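Local coordinates for tudor and KH domain-containing protein homolog (Drosophila melanogaster, PDB 5YGB) that takes part in piRNA metabolism and transposon silencing in the germline, its extended Tudor domain binding the N-terminus of Piwi and probably recruiting Piwi proteins to the nuage, at residues Y72-V77 against I91-V96; A164-Y169 against P190-F195; S10-P15 against S145-F150; S27-S32 against L117-Q122. The protein carries 1 engineered substitution. One frame throughout, in Å; residues are numbered along the deposited sequence. Where two conformers were deposited one is given.

Contact 1: Y72-V77 against I91-V96; sequences YRAEIV and IDLYFV
The ring of F95 lies beneath the methyl of A74, whose CB stands over one face, offset toward the rim, while CB of Y72 meets the ring at its edge, in plane, 3.4 Å from F95 CD2. CG of F95 is anti to its own carbonyl carbon (chi1 -72°), which swings the ring back toward segment 72-77. On the same face of the sheet L93 continues the row: its CB and CD1 pack on A74 CB, and CD2 reaches CG1 of I76 at 3.7 Å. I76 also sets CG2 against CG2 of I91, 3.8 Å away. Without CG1, CG2 and CD1, as with an alanine here, a gap is likely to open beside L93 and I91. On the face that carries E75 and Y94, E75 OE1 approaches CD2 of the Y94 ring obliquely, with the carboxylate and ring planes 79° apart; V77 CG1 touches Y94 CB. The E75 carboxylate is held by S180 and A181. The backbones pair antiparallel: E75 and Y94 exchange two nearly straight bonds, E75 N to Y94 O at 2.8 Å and Y94 N to E75 O at 2.9 Å, and V77 N gives another to D92 O, 2.8 Å long. Beyond F95, V96 N makes a weak bond to R73 O. This hairpin lies inside the five-stranded antiparallel Tudor sheet, with 70-81 as its central strand, strand 60-65 beyond it, strand 101-104 beyond 89-95, and helix 25-41 resting on Y72 and R73.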
loop_
_atom_site.group_PDB
_atom_site.type_symbol
_atom_site.label_atom_id
_atom_site.label_comp_id
_atom_site.label_asym_id
_atom_site.label_seq_id
_atom_site.Cartn_x
_atom_site.Cartn_y
_atom_site.Cartn_z
ATOM N N TYR A 72 -8.469 8.197 -5.075
ATOM C CA TYR A 72 -7.313 8.016 -4.206
ATOM C C TYR A 72 -6.145 8.890 -4.608
ATOM O O TYR A 72 -5.985 9.229 -5.786
ATOM C CB TYR A 72 -6.882 6.545 -4.229
ATOM C CG TYR A 72 -7.920 5.638 -3.602
ATOM C CD1 TYR A 72 -8.028 5.540 -2.223
ATOM C CD2 TYR A 72 -8.810 4.908 -4.387
ATOM C CE1 TYR A 72 -8.978 4.725 -1.628
ATOM C CE2 TYR A 72 -9.758 4.081 -3.803
ATOM C CZ TYR A 72 -9.840 4.002 -2.425
ATOM O OH TYR A 72 -10.781 3.192 -1.821
ATOM N N ARG A 73 -5.301 9.226 -3.634
ATOM C CA ARG A 73 -4.010 9.842 -3.934
ATOM C C ARG A 73 -3.053 8.794 -4.485
ATOM O O ARG A 73 -2.935 7.688 -3.949
ATOM C CB ARG A 73 -3.407 10.489 -2.680
ATOM C CG ARG A 73 -4.302 11.562 -2.043
ATOM C CD ARG A 73 -3.578 12.400 -1.008
ATOM N NE ARG A 73 -3.131 11.606 0.134
ATOM C CZ ARG A 73 -2.454 12.122 1.154
ATOM N NH1 ARG A 73 -2.148 13.418 1.162
ATOM N NH2 ARG A 73 -2.066 11.345 2.163
ATOM N N ALA A 74 -2.336 9.153 -5.541
ATOM C CA ALA A 74 -1.445 8.205 -6.178
ATOM C C ALA A 74 -0.194 8.882 -6.703
ATOM O O ALA A 74 -0.219 10.052 -7.092
ATOM C CB ALA A 74 -2.173 7.464 -7.307
ATOM N N GLU A 75 0.902 8.135 -6.718
ATOM C CA GLU A 75 2.182 8.570 -7.255
ATOM C C GLU A 75 2.426 7.880 -8.594
ATOM O O GLU A 75 2.309 6.655 -8.701
ATOM C CB GLU A 75 3.296 8.243 -6.250
ATOM C CG GLU A 75 4.707 8.491 -6.752
ATOM C CD GLU A 75 5.768 7.973 -5.799
ATOM O OE1 GLU A 75 5.425 7.455 -4.713
ATOM O OE2 GLU A 75 6.956 8.093 -6.141
ATOM N N ILE A 76 2.749 8.650 -9.624
ATOM C CA ILE A 76 3.115 8.041 -10.898
ATOM C C ILE A 76 4.508 7.424 -10.783
ATOM O O ILE A 76 5.497 8.117 -10.493
ATOM C CB ILE A 76 3.074 9.067 -12.041
ATOM C CG1 ILE A 76 1.658 9.640 -12.191
ATOM C CG2 ILE A 76 3.564 8.429 -13.363
ATOM C CD1 ILE A 76 1.493 10.603 -13.360
ATOM N N VAL A 77 4.597 6.111 -10.970
ATOM C CA VAL A 77 5.908 5.479 -10.882
ATOM C C VAL A 77 6.439 5.039 -12.244
ATOM O O VAL A 77 7.633 4.760 -12.369
ATOM C CB VAL A 77 5.904 4.294 -9.902
ATOM C CG1 VAL A 77 5.556 4.796 -8.495
ATOM C CG2 VAL A 77 4.941 3.233 -10.343
ATOM N N ILE A 91 -0.465 4.345 -17.330
ATOM C CA ILE A 91 0.217 4.944 -16.181
ATOM C C ILE A 91 0.273 3.964 -15.024
ATOM O O ILE A 91 -0.754 3.446 -14.596
ATOM C CB ILE A 91 -0.495 6.237 -15.714
ATOM C CG1 ILE A 91 -0.792 7.151 -16.900
ATOM C CG2 ILE A 91 0.298 6.948 -14.621
ATOM C CD1 ILE A 91 0.422 7.780 -17.497
ATOM N N ASP A 92 1.477 3.695 -14.539
ATOM C CA ASP A 92 1.692 2.851 -13.368
ATOM C C ASP A 92 1.584 3.736 -12.115
ATOM O O ASP A 92 2.417 4.627 -11.916
ATOM C CB ASP A 92 3.068 2.175 -13.477
ATOM C CG ASP A 92 3.307 1.110 -12.427
ATOM O OD1 ASP A 92 2.395 0.815 -11.632
ATOM O OD2 ASP A 92 4.426 0.542 -12.436
ATOM N N LEU A 93 0.561 3.485 -11.296
ATOM C CA LEU A 93 0.291 4.278 -10.096
ATOM C C LEU A 93 0.557 3.505 -8.820
ATOM O O LEU A 93 0.152 2.350 -8.704
ATOM C CB LEU A 93 -1.163 4.739 -10.081
ATOM C CG LEU A 93 -1.588 5.734 -11.155
ATOM C CD1 LEU A 93 -3.051 6.062 -10.971
ATOM C CD2 LEU A 93 -0.746 6.999 -11.118
ATOM N N TYR A 94 1.220 4.153 -7.865
ATOM C CA TYR A 94 1.373 3.631 -6.510
ATOM C C TYR A 94 0.404 4.405 -5.610
ATOM O O TYR A 94 0.467 5.634 -5.535
ATOM C CB TYR A 94 2.833 3.772 -6.047
ATOM C CG TYR A 94 3.018 3.542 -4.567
ATOM C CD1 TYR A 94 2.855 2.275 -4.022
ATOM C CD2 TYR A 94 3.350 4.591 -3.709
ATOM C CE1 TYR A 94 3.007 2.061 -2.663
ATOM C CE2 TYR A 94 3.509 4.381 -2.353
ATOM C CZ TYR A 94 3.322 3.114 -1.841
ATOM O OH TYR A 94 3.455 2.910 -0.477
ATOM N N PHE A 95 -0.514 3.705 -4.947
ATOM C CA PHE A 95 -1.539 4.359 -4.131
ATOM C C PHE A 95 -0.953 4.650 -2.750
ATOM O O PHE A 95 -0.873 3.776 -1.890
ATOM C CB PHE A 95 -2.810 3.497 -4.097
ATOM C CG PHE A 95 -3.548 3.518 -5.405
ATOM C CD1 PHE A 95 -3.129 2.742 -6.469
ATOM C CD2 PHE A 95 -4.607 4.379 -5.599
ATOM C CE1 PHE A 95 -3.792 2.789 -7.683
ATOM C CE2 PHE A 95 -5.272 4.430 -6.811
ATOM C CZ PHE A 95 -4.860 3.632 -7.851
ATOM N N VAL A 96 -0.531 5.899 -2.545
ATOM C CA VAL A 96 0.352 6.266 -1.448
ATOM C C VAL A 96 -0.263 6.058 -0.061
ATOM O O VAL A 96 0.469 5.930 0.915
ATOM C CB VAL A 96 0.827 7.751 -1.579
ATOM C CG1 VAL A 96 1.588 7.963 -2.880
ATOM C CG2 VAL A 96 -0.340 8.726 -1.479
#

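Contact 2: A164-Y169 against P190-F195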
loop_
_atom_site.group_PDB
_atom_site.type_symbol
_atom_site.label_atom_id
_atom_site.label_comp_id
_atom_site.label_asym_id
_atom_site.label_seq_id
_atom_site.Cartn_x
_atom_site.Cartn_y
_atom_site.Cartn_z
ATOM N N ALA A 164 1.459 -3.519 16.085
ATOM C CA ALA A 164 2.740 -3.669 15.408
ATOM C C ALA A 164 3.864 -3.087 16.243
ATOM O O ALA A 164 3.664 -2.123 16.983
ATOM C CB ALA A 164 2.707 -2.994 14.046
ATOM N N ARG A 165 5.048 -3.670 16.126
ATOM C CA ARG A 165 6.229 -3.080 16.737
ATOM C C ARG A 165 7.410 -3.231 15.786
ATOM O O ARG A 165 7.680 -4.315 15.273
ATOM C CB ARG A 165 6.538 -3.727 18.083
ATOM C CG ARG A 165 7.740 -3.102 18.774
ATOM C CD ARG A 165 8.131 -3.856 20.041
ATOM N NE ARG A 165 7.174 -3.661 21.126
ATOM C CZ ARG A 165 7.345 -4.126 22.360
ATOM N NH1 ARG A 165 8.438 -4.814 22.664
ATOM N NH2 ARG A 165 6.425 -3.901 23.291
ATOM N N VAL A 166 8.112 -2.133 15.538
ATOM C CA VAL A 166 9.303 -2.197 14.702
ATOM C C VAL A 166 10.443 -2.783 15.521
ATOM O O VAL A 166 10.780 -2.249 16.582
ATOM C CB VAL A 166 9.689 -0.810 14.166
ATOM C CG1 VAL A 166 10.997 -0.878 13.389
ATOM C CG2 VAL A 166 8.575 -0.250 13.287
ATOM N N VAL A 167 11.019 -3.889 15.057
ATOM C CA VAL A 167 12.090 -4.541 15.812
ATOM C C VAL A 167 13.394 -4.654 15.034
ATOM O O VAL A 167 14.415 -5.050 15.601
ATOM C CB VAL A 167 11.680 -5.957 16.282
ATOM C CG1 VAL A 167 10.481 -5.879 17.225
ATOM C CG2 VAL A 167 11.398 -6.871 15.088
ATOM N N THR A 168 13.371 -4.306 13.749
ATOM C CA THR A 168 14.578 -4.368 12.923
ATOM C C THR A 168 14.349 -3.585 11.633
ATOM O O THR A 168 13.236 -3.143 11.364
ATOM C CB THR A 168 14.971 -5.835 12.594
ATOM O OG1 THR A 168 16.287 -5.878 12.014
ATOM C CG2 THR A 168 13.965 -6.458 11.634
ATOM N N TYR A 169 15.415 -3.416 10.854
ATOM C CA TYR A 169 15.379 -2.789 9.529
ATOM C C TYR A 169 16.208 -3.600 8.553
ATOM O O TYR A 169 17.203 -4.218 8.948
ATOM C CB TYR A 169 15.936 -1.355 9.544
ATOM C CG TYR A 169 15.080 -0.344 10.253
ATOM C CD1 TYR A 169 14.025 0.281 9.601
ATOM C CD2 TYR A 169 15.329 -0.012 11.576
ATOM C CE1 TYR A 169 13.229 1.206 10.257
ATOM C CE2 TYR A 169 14.543 0.904 12.237
ATOM C CZ TYR A 169 13.502 1.510 11.577
ATOM O OH TYR A 169 12.732 2.416 12.250
ATOM N N PRO A 190 11.241 -1.211 7.335
ATOM C CA PRO A 190 11.017 -1.661 8.718
ATOM C C PRO A 190 10.548 -3.107 8.803
ATOM O O PRO A 190 9.685 -3.527 8.027
ATOM C CB PRO A 190 9.909 -0.736 9.236
ATOM C CG PRO A 190 9.769 0.349 8.222
ATOM C CD PRO A 190 10.259 -0.195 6.919
ATOM N N GLY A 191 11.129 -3.857 9.735
ATOM C CA GLY A 191 10.713 -5.215 10.037
ATOM C C GLY A 191 9.908 -5.185 11.311
ATOM O O GLY A 191 10.375 -4.675 12.334
ATOM N N VAL A 192 8.695 -5.718 11.252
ATOM C CA VAL A 192 7.771 -5.604 12.369
ATOM C C VAL A 192 7.343 -6.945 12.934
ATOM O O VAL A 192 7.345 -7.966 12.240
ATOM C CB VAL A 192 6.484 -4.818 11.978
ATOM C CG1 VAL A 192 6.828 -3.379 11.628
ATOM C CG2 VAL A 192 5.721 -5.505 10.829
ATOM N N GLU A 193 6.989 -6.906 14.212
ATOM C CA GLU A 193 6.179 -7.936 14.847
ATOM C C GLU A 193 4.720 -7.516 14.730
ATOM O O GLU A 193 4.407 -6.333 14.823
ATOM C CB GLU A 193 6.544 -8.096 16.319
ATOM C CG GLU A 193 7.939 -8.596 16.558
ATOM C CD GLU A 193 8.170 -9.002 18.001
ATOM O OE1 GLU A 193 7.331 -8.662 18.867
ATOM O OE2 GLU A 193 9.194 -9.670 18.263
ATOM N N LEU A 194 3.825 -8.468 14.539
ATOM C CA LEU A 194 2.406 -8.173 14.459
ATOM C C LEU A 194 1.658 -9.111 15.351
ATOM O O LEU A 194 1.927 -10.311 15.355
ATOM C CB LEU A 194 1.857 -8.343 13.045
ATOM C CG LEU A 194 2.273 -7.431 11.905
ATOM C CD1 LEU A 194 1.610 -7.902 10.629
ATOM C CD2 LEU A 194 1.881 -5.998 12.234
ATOM N N PHE A 195 0.693 -8.598 16.095
ATOM C CA PHE A 195 -0.242 -9.531 16.682
ATOM C C PHE A 195 -1.634 -8.963 16.748
ATOM O O PHE A 195 -1.851 -7.753 16.717
ATOM C CB PHE A 195 0.230 -9.998 18.052
ATOM C CG PHE A 195 0.178 -8.962 19.112
ATOM C CD1 PHE A 195 -0.965 -8.799 19.884
ATOM C CD2 PHE A 195 1.294 -8.187 19.395
ATOM C CE1 PHE A 195 -1.001 -7.851 20.888
ATOM C CE2 PHE A 195 1.263 -7.242 20.402
ATOM C CZ PHE A 195 0.118 -7.076 21.151
HETATM O O HOH W 1 9.284 -7.088 20.737
#
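A classic beta bulge interrupts the antiparallel pairing of strands 162-171 and 188-195: V167 and T168 both face G191. The pair belongs to the five-stranded sheet of the staphylococcal-nuclease-like part of the extended Tudor domain, with strand 5-12 beside 162-171 and strand 124-128 beside 188-195. The carbonyl of G191 takes the N-H of V167 at 2.9 Å (G191 O to V167 N) and a weak second bond from T168 N, while G191 N returns a bond to T168 O at 2.8 Å. Before the bulge, R165 and E193 form a regular hydrogen-bonded pair, with E193 N 2.9 Å from R165 O. Apolar groups line one face of the sheet. A164 CB meets CD2 of L194 at 3.6 Å, V166 CG2 lies 3.9 Å from V192 CG1, and the Y169 ring brings CD1 and CE1 against CA and CB of P190. On the reverse face the E193 chain, extended beyond CG, crosses V167 at about a right angle, with its CG 3.8 Å from V167 CG1. Its OE1 accepts from a water 3.1 Å away, which in turn weakly accepts from NH1 of R165. Were the carboxylate lost to a leucine, the water would probably be left without its acceptor. The charged atoms of R165 and E193 do not touch and are linked through the water, so this link is probably modest beside the backbone bonds.

Contact 3: S10-P15 against S145-F150; sequences SAVASP and SSIAKF
The chain turns a corner at A13, after strand 5-12, and brings S14 and P15 against helix 144-154, the CA atoms of S14 and I147 coming within 5.3 Å, with no hydrogen bond between the segments. F150 and P15 contribute the largest shares. CG of F150 stands anti to the backbone N (chi1 -176°), which extends the ring off the helix into the corner of the chain. P15 covers one face: its CA sits over the ring centre in a CH-pi contact, 4.0 Å from the centroid of F150 and 11° off the ring normal, and its CG reaches back to F150 CB at 3.9 Å. V12 comes from another direction, CG1 meeting the ring edge in plane, 3.9 Å from F150 CD2, with CG2 close to CE2. One turn earlier on the helix, I147 places its CG2 3.7 Å from the carbonyl oxygen of A13 and its CG1 near P15 CD. F18, I205 and M209 also pack on F150, and S14 OG bonds to T16 N. Across these segments, in the staphylococcal-nuclease-like part of the extended Tudor domain, helix meets corner through apolar and CH-pi contacts, which depend on shape rather than polar pairing.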
loop_
_atom_site.group_PDB
_atom_site.type_symbol
_atom_site.label_atom_id
_atom_site.label_comp_id
_atom_site.label_asym_id
_atom_site.label_seq_id
_atom_site.Cartn_x
_atom_site.Cartn_y
_atom_site.Cartn_z
ATOM N N SER A 10 -3.076 -2.743 5.079
ATOM C CA SER A 10 -3.924 -2.201 4.015
ATOM C C SER A 10 -3.691 -2.872 2.664
ATOM O O SER A 10 -4.565 -2.829 1.804
ATOM C CB SER A 10 -3.717 -0.683 3.874
ATOM O OG SER A 10 -2.337 -0.344 3.802
ATOM N N ALA A 11 -2.522 -3.472 2.469
ATOM C CA ALA A 11 -2.228 -4.188 1.235
ATOM C C ALA A 11 -1.152 -5.215 1.516
ATOM O O ALA A 11 -0.293 -4.995 2.371
ATOM C CB ALA A 11 -1.786 -3.219 0.122
ATOM N N VAL A 12 -1.191 -6.324 0.788
ATOM C CA VAL A 12 -0.220 -7.402 0.932
ATOM C C VAL A 12 0.273 -7.893 -0.415
ATOM O O VAL A 12 -0.526 -8.225 -1.291
ATOM C CB VAL A 12 -0.825 -8.605 1.679
ATOM C CG1 VAL A 12 0.108 -9.818 1.605
ATOM C CG2 VAL A 12 -1.155 -8.255 3.133
ATOM N N ALA A 13 1.591 -7.943 -0.573
ATOM C CA ALA A 13 2.204 -8.738 -1.640
ATOM C C ALA A 13 2.643 -10.095 -1.084
ATOM O O ALA A 13 2.386 -11.138 -1.682
ATOM C CB ALA A 13 3.375 -8.008 -2.248
ATOM N N SER A 14 3.309 -10.074 0.068
ATOM C CA SER A 14 3.754 -11.300 0.723
ATOM C C SER A 14 4.029 -10.993 2.193
ATOM O O SER A 14 3.957 -9.832 2.585
ATOM C CB SER A 14 5.012 -11.854 0.034
ATOM O OG SER A 14 6.179 -11.250 0.565
ATOM N N PRO A 15 4.344 -12.021 3.010
ATOM C CA PRO A 15 4.704 -11.704 4.403
ATOM C C PRO A 15 5.932 -10.807 4.524
ATOM O O PRO A 15 6.111 -10.188 5.571
ATOM C CB PRO A 15 4.984 -13.084 5.020
ATOM C CG PRO A 15 4.176 -14.038 4.187
ATOM C CD PRO A 15 4.260 -13.481 2.790
ATOM N N SER A 145 0.032 -20.487 -0.555
ATOM C CA SER A 145 -0.663 -20.824 0.684
ATOM C C SER A 145 -0.152 -19.992 1.862
ATOM O O SER A 145 -0.902 -19.698 2.793
ATOM C CB SER A 145 -0.520 -22.315 1.002
ATOM O OG SER A 145 0.843 -22.699 1.039
ATOM N N SER A 146 1.125 -19.621 1.824
ATOM C CA SER A 146 1.700 -18.788 2.883
ATOM C C SER A 146 1.196 -17.359 2.758
ATOM O O SER A 146 0.877 -16.711 3.760
ATOM C CB SER A 146 3.226 -18.802 2.836
ATOM O OG SER A 146 3.739 -20.074 3.210
ATOM N N ILE A 147 1.140 -16.858 1.529
ATOM C CA ILE A 147 0.614 -15.525 1.282
ATOM C C ILE A 147 -0.843 -15.462 1.720
ATOM O O ILE A 147 -1.245 -14.518 2.399
ATOM C CB ILE A 147 0.755 -15.134 -0.202
ATOM C CG1 ILE A 147 2.231 -15.126 -0.605
ATOM C CG2 ILE A 147 0.119 -13.774 -0.455
ATOM C CD1 ILE A 147 2.468 -14.929 -2.090
ATOM N N ALA A 148 -1.624 -16.476 1.360
ATOM C CA ALA A 148 -3.030 -16.535 1.749
ATOM C C ALA A 148 -3.205 -16.566 3.266
ATOM O O ALA A 148 -4.064 -15.866 3.812
ATOM C CB ALA A 148 -3.703 -17.750 1.108
ATOM N N LYS A 149 -2.394 -17.364 3.952
ATOM C CA LYS A 149 -2.494 -17.439 5.401
ATOM C C LYS A 149 -2.195 -16.076 6.026
ATOM O O LYS A 149 -2.874 -15.658 6.962
ATOM C CB LYS A 149 -1.546 -18.503 5.961
ATOM C CG LYS A 149 -1.606 -18.655 7.472
ATOM C CD LYS A 149 -2.984 -19.083 7.943
ATOM C CE LYS A 149 -3.003 -19.335 9.444
ATOM N NZ LYS A 149 -4.282 -19.954 9.900
ATOM N N PHE A 150 -1.189 -15.387 5.501
ATOM C CA PHE A 150 -0.852 -14.067 6.019
ATOM C C PHE A 150 -1.986 -13.060 5.750
ATOM O O PHE A 150 -2.316 -12.237 6.609
ATOM C CB PHE A 150 0.474 -13.584 5.418
ATOM C CG PHE A 150 0.949 -12.276 5.972
ATOM C CD1 PHE A 150 1.442 -12.197 7.267
ATOM C CD2 PHE A 150 0.885 -11.121 5.209
ATOM C CE1 PHE A 150 1.888 -10.984 7.793
ATOM C CE2 PHE A 150 1.316 -9.897 5.732
ATOM C CZ PHE A 150 1.824 -9.832 7.028
#

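Contact 4: S27-S32 against L117-Q122. Engineered in segment 27-32: A31 (natural residue Asp).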
loop_
_atom_site.group_PDB
_atom_site.type_symbol
_atom_site.label_atom_id
_atom_site.label_comp_id
_atom_site.label_asym_id
_atom_site.label_seq_id
_atom_site.Cartn_x
_atom_site.Cartn_y
_atom_site.Cartn_z
ATOM N N SER A 27 -5.984 7.880 10.666
ATOM C CA SER A 27 -6.847 6.987 9.914
ATOM C C SER A 27 -8.237 7.613 9.766
ATOM O O SER A 27 -8.893 7.431 8.742
ATOM C CB SER A 27 -6.904 5.590 10.551
ATOM O OG SER A 27 -7.551 5.577 11.821
ATOM N N LYS A 28 -8.682 8.365 10.767
ATOM C CA LYS A 28 -9.946 9.081 10.652
ATOM C C LYS A 28 -9.846 10.142 9.561
ATOM O O LYS A 28 -10.759 10.304 8.746
ATOM C CB LYS A 28 -10.335 9.707 11.994
ATOM C CG LYS A 28 -10.687 8.671 13.067
ATOM C CD LYS A 28 -11.275 9.305 14.323
ATOM C CE LYS A 28 -10.260 10.166 15.064
ATOM N NZ LYS A 28 -10.885 10.800 16.262
ATOM N N LYS A 29 -8.726 10.860 9.522
ATOM C CA LYS A 29 -8.516 11.863 8.490
ATOM C C LYS A 29 -8.437 11.215 7.110
ATOM O O LYS A 29 -8.956 11.764 6.141
ATOM C CB LYS A 29 -7.242 12.678 8.767
ATOM C CG LYS A 29 -7.419 13.734 9.848
ATOM C CD LYS A 29 -6.167 14.575 10.048
ATOM C CE LYS A 29 -5.129 13.867 10.890
ATOM N NZ LYS A 29 -3.817 14.573 10.849
ATOM N N LEU A 30 -7.792 10.057 7.002
ATOM C CA LEU A 30 -7.748 9.363 5.714
ATOM C C LEU A 30 -9.151 8.990 5.234
ATOM O O LEU A 30 -9.485 9.222 4.068
ATOM C CB LEU A 30 -6.873 8.108 5.785
ATOM C CG LEU A 30 -6.836 7.277 4.498
ATOM C CD1 LEU A 30 -6.315 8.076 3.311
ATOM C CD2 LEU A 30 -5.988 6.028 4.724
ATOM N N ALA A 31 -9.978 8.422 6.110
ATOM C CA ALA A 31 -11.330 8.037 5.715
ATOM C C ALA A 31 -12.137 9.251 5.270
ATOM O O ALA A 31 -12.869 9.194 4.268
ATOM C CB ALA A 31 -12.029 7.318 6.859
ATOM N N SER A 32 -11.976 10.362 5.980
ATOM C CA SER A 32 -12.636 11.604 5.604
ATOM C C SER A 32 -12.156 12.105 4.248
ATOM O O SER A 32 -12.955 12.576 3.429
ATOM C CB SER A 32 -12.407 12.669 6.670
ATOM O OG SER A 32 -13.016 12.285 7.893
ATOM N N LEU A 117 -3.002 17.431 -0.390
ATOM C CA LEU A 117 -1.621 17.021 -0.127
ATOM C C LEU A 117 -1.225 17.061 1.337
ATOM O O LEU A 117 -0.207 16.474 1.708
ATOM C CB LEU A 117 -0.650 17.910 -0.892
ATOM C CG LEU A 117 -0.482 17.562 -2.355
ATOM C CD1 LEU A 117 0.314 18.663 -3.005
ATOM C CD2 LEU A 117 0.238 16.221 -2.508
ATOM N N THR A 118 -1.997 17.760 2.157
ATOM C CA THR A 118 -1.632 18.034 3.552
ATOM C C THR A 118 -1.394 16.782 4.402
ATOM O O THR A 118 -0.430 16.721 5.172
ATOM C CB THR A 118 -2.720 18.886 4.229
ATOM O OG1 THR A 118 -2.793 20.160 3.574
ATOM C CG2 THR A 118 -2.400 19.108 5.697
ATOM N N LEU A 119 -2.279 15.800 4.287
ATOM C CA LEU A 119 -2.181 14.594 5.104
ATOM C C LEU A 119 -0.945 13.770 4.748
ATOM O O LEU A 119 -0.670 13.521 3.573
ATOM C CB LEU A 119 -3.438 13.734 4.938
ATOM C CG LEU A 119 -3.508 12.460 5.780
ATOM C CD1 LEU A 119 -3.575 12.781 7.264
ATOM C CD2 LEU A 119 -4.720 11.630 5.375
ATOM N N ARG A 120 -0.202 13.345 5.766
ATOM C CA ARG A 120 0.918 12.421 5.589
ATOM C C ARG A 120 0.512 11.231 4.711
ATOM O O ARG A 120 -0.592 10.711 4.854
ATOM C CB ARG A 120 1.396 11.950 6.981
ATOM C CG ARG A 120 2.268 10.699 7.020
ATOM C CD ARG A 120 2.686 10.273 8.452
ATOM N NE ARG A 120 3.268 8.937 8.374
ATOM C CZ ARG A 120 2.576 7.817 8.556
ATOM N NH1 ARG A 120 1.290 7.872 8.879
ATOM N NH2 ARG A 120 3.169 6.639 8.428
ATOM N N PHE A 121 1.371 10.810 3.783
ATOM C CA PHE A 121 1.071 9.602 3.013
ATOM C C PHE A 121 0.944 8.436 4.006
ATOM O O PHE A 121 1.841 8.194 4.831
ATOM C CB PHE A 121 2.148 9.322 1.956
ATOM C CG PHE A 121 2.183 10.323 0.817
ATOM C CD1 PHE A 121 1.245 11.339 0.709
ATOM C CD2 PHE A 121 3.150 10.212 -0.167
ATOM C CE1 PHE A 121 1.296 12.246 -0.352
ATOM C CE2 PHE A 121 3.195 11.111 -1.236
ATOM C CZ PHE A 121 2.274 12.117 -1.318
ATOM N N GLN A 122 -0.169 7.714 3.953
ATOM C CA GLN A 122 -0.535 6.859 5.078
ATOM C C GLN A 122 0.044 5.445 5.085
ATOM O O GLN A 122 0.061 4.805 6.141
ATOM C CB GLN A 122 -2.069 6.786 5.165
ATOM C CG GLN A 122 -2.700 8.102 5.599
ATOM C CD GLN A 122 -2.336 8.426 7.025
ATOM O OE1 GLN A 122 -2.654 7.671 7.944
ATOM N NE2 GLN A 122 -1.635 9.529 7.214
#
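S27, on the first turn of helix 25-41, approaches the loop 117-122 through its backbone, the N lying 4.3 Å from OE1 of Q122 with no hydrogen bond between them; its own OG bonds to G24 N. K29 follows on the side facing the loop. Its CB, CE and NZ bend round a methyl of L119, with K29 CB 4.0 Å from L119 CD1, and the fold at chi3 (-80°) brings the ammonium end back beside the same methyl. L30, buried, comes next. The other methyl of L119, CD2, rests against the helix backbone, 3.8 Å from L30 CA, and also touches L30 CB, so the fork of L119 straddles the K29-L30 step. With its CG anti to the backbone N (chi1 177°), L30 sends CD2 along the aliphatic part of Q122, 4.0 Å from CG, the two side chains sliding past each other in opposite directions. NE2 of the Q122 amide donates to R120 O at 2.8 Å, from above the carbonyl plane, and also bonds to Q26 OE1; the backbone N of Q122 bonds to D97 OD1. A31, an engineered alanine in place of the natural aspartate, follows L30 on the helix. Hydrophobic packing of a leucine fork on a helix thus joins helix 25-41 to the loop between strands 109-111 and 124-128, a link within the extended Tudor domain, where elements flanking the canonical Tudor strands fold with them into one unit.

How the contacts relate
Contact 1 belongs to the antiparallel Tudor sheet, whereas contacts 2 and 3 share the other five-stranded sheet, in which strands 162-171 and 5-12 are neighbours. The centres of contacts 2 and 3 are about 16 Å apart, and L194 of contact 2 packs on F150 of contact 3. Contact 4 lies about 15 Å from contact 1, centre to centre, and R73 joins them through a bond to the L119 carbonyl and a weak one to that of R120. Contacts 1 and 2 are about 25 Å apart between centres, on opposite sides of the chain's centre. Along the sequence contact 1 nests inside contact 4, contact 4 inside contact 3, and contact 2 follows them all. Both ends of the construct thus build the second sheet around the inserted Tudor strands.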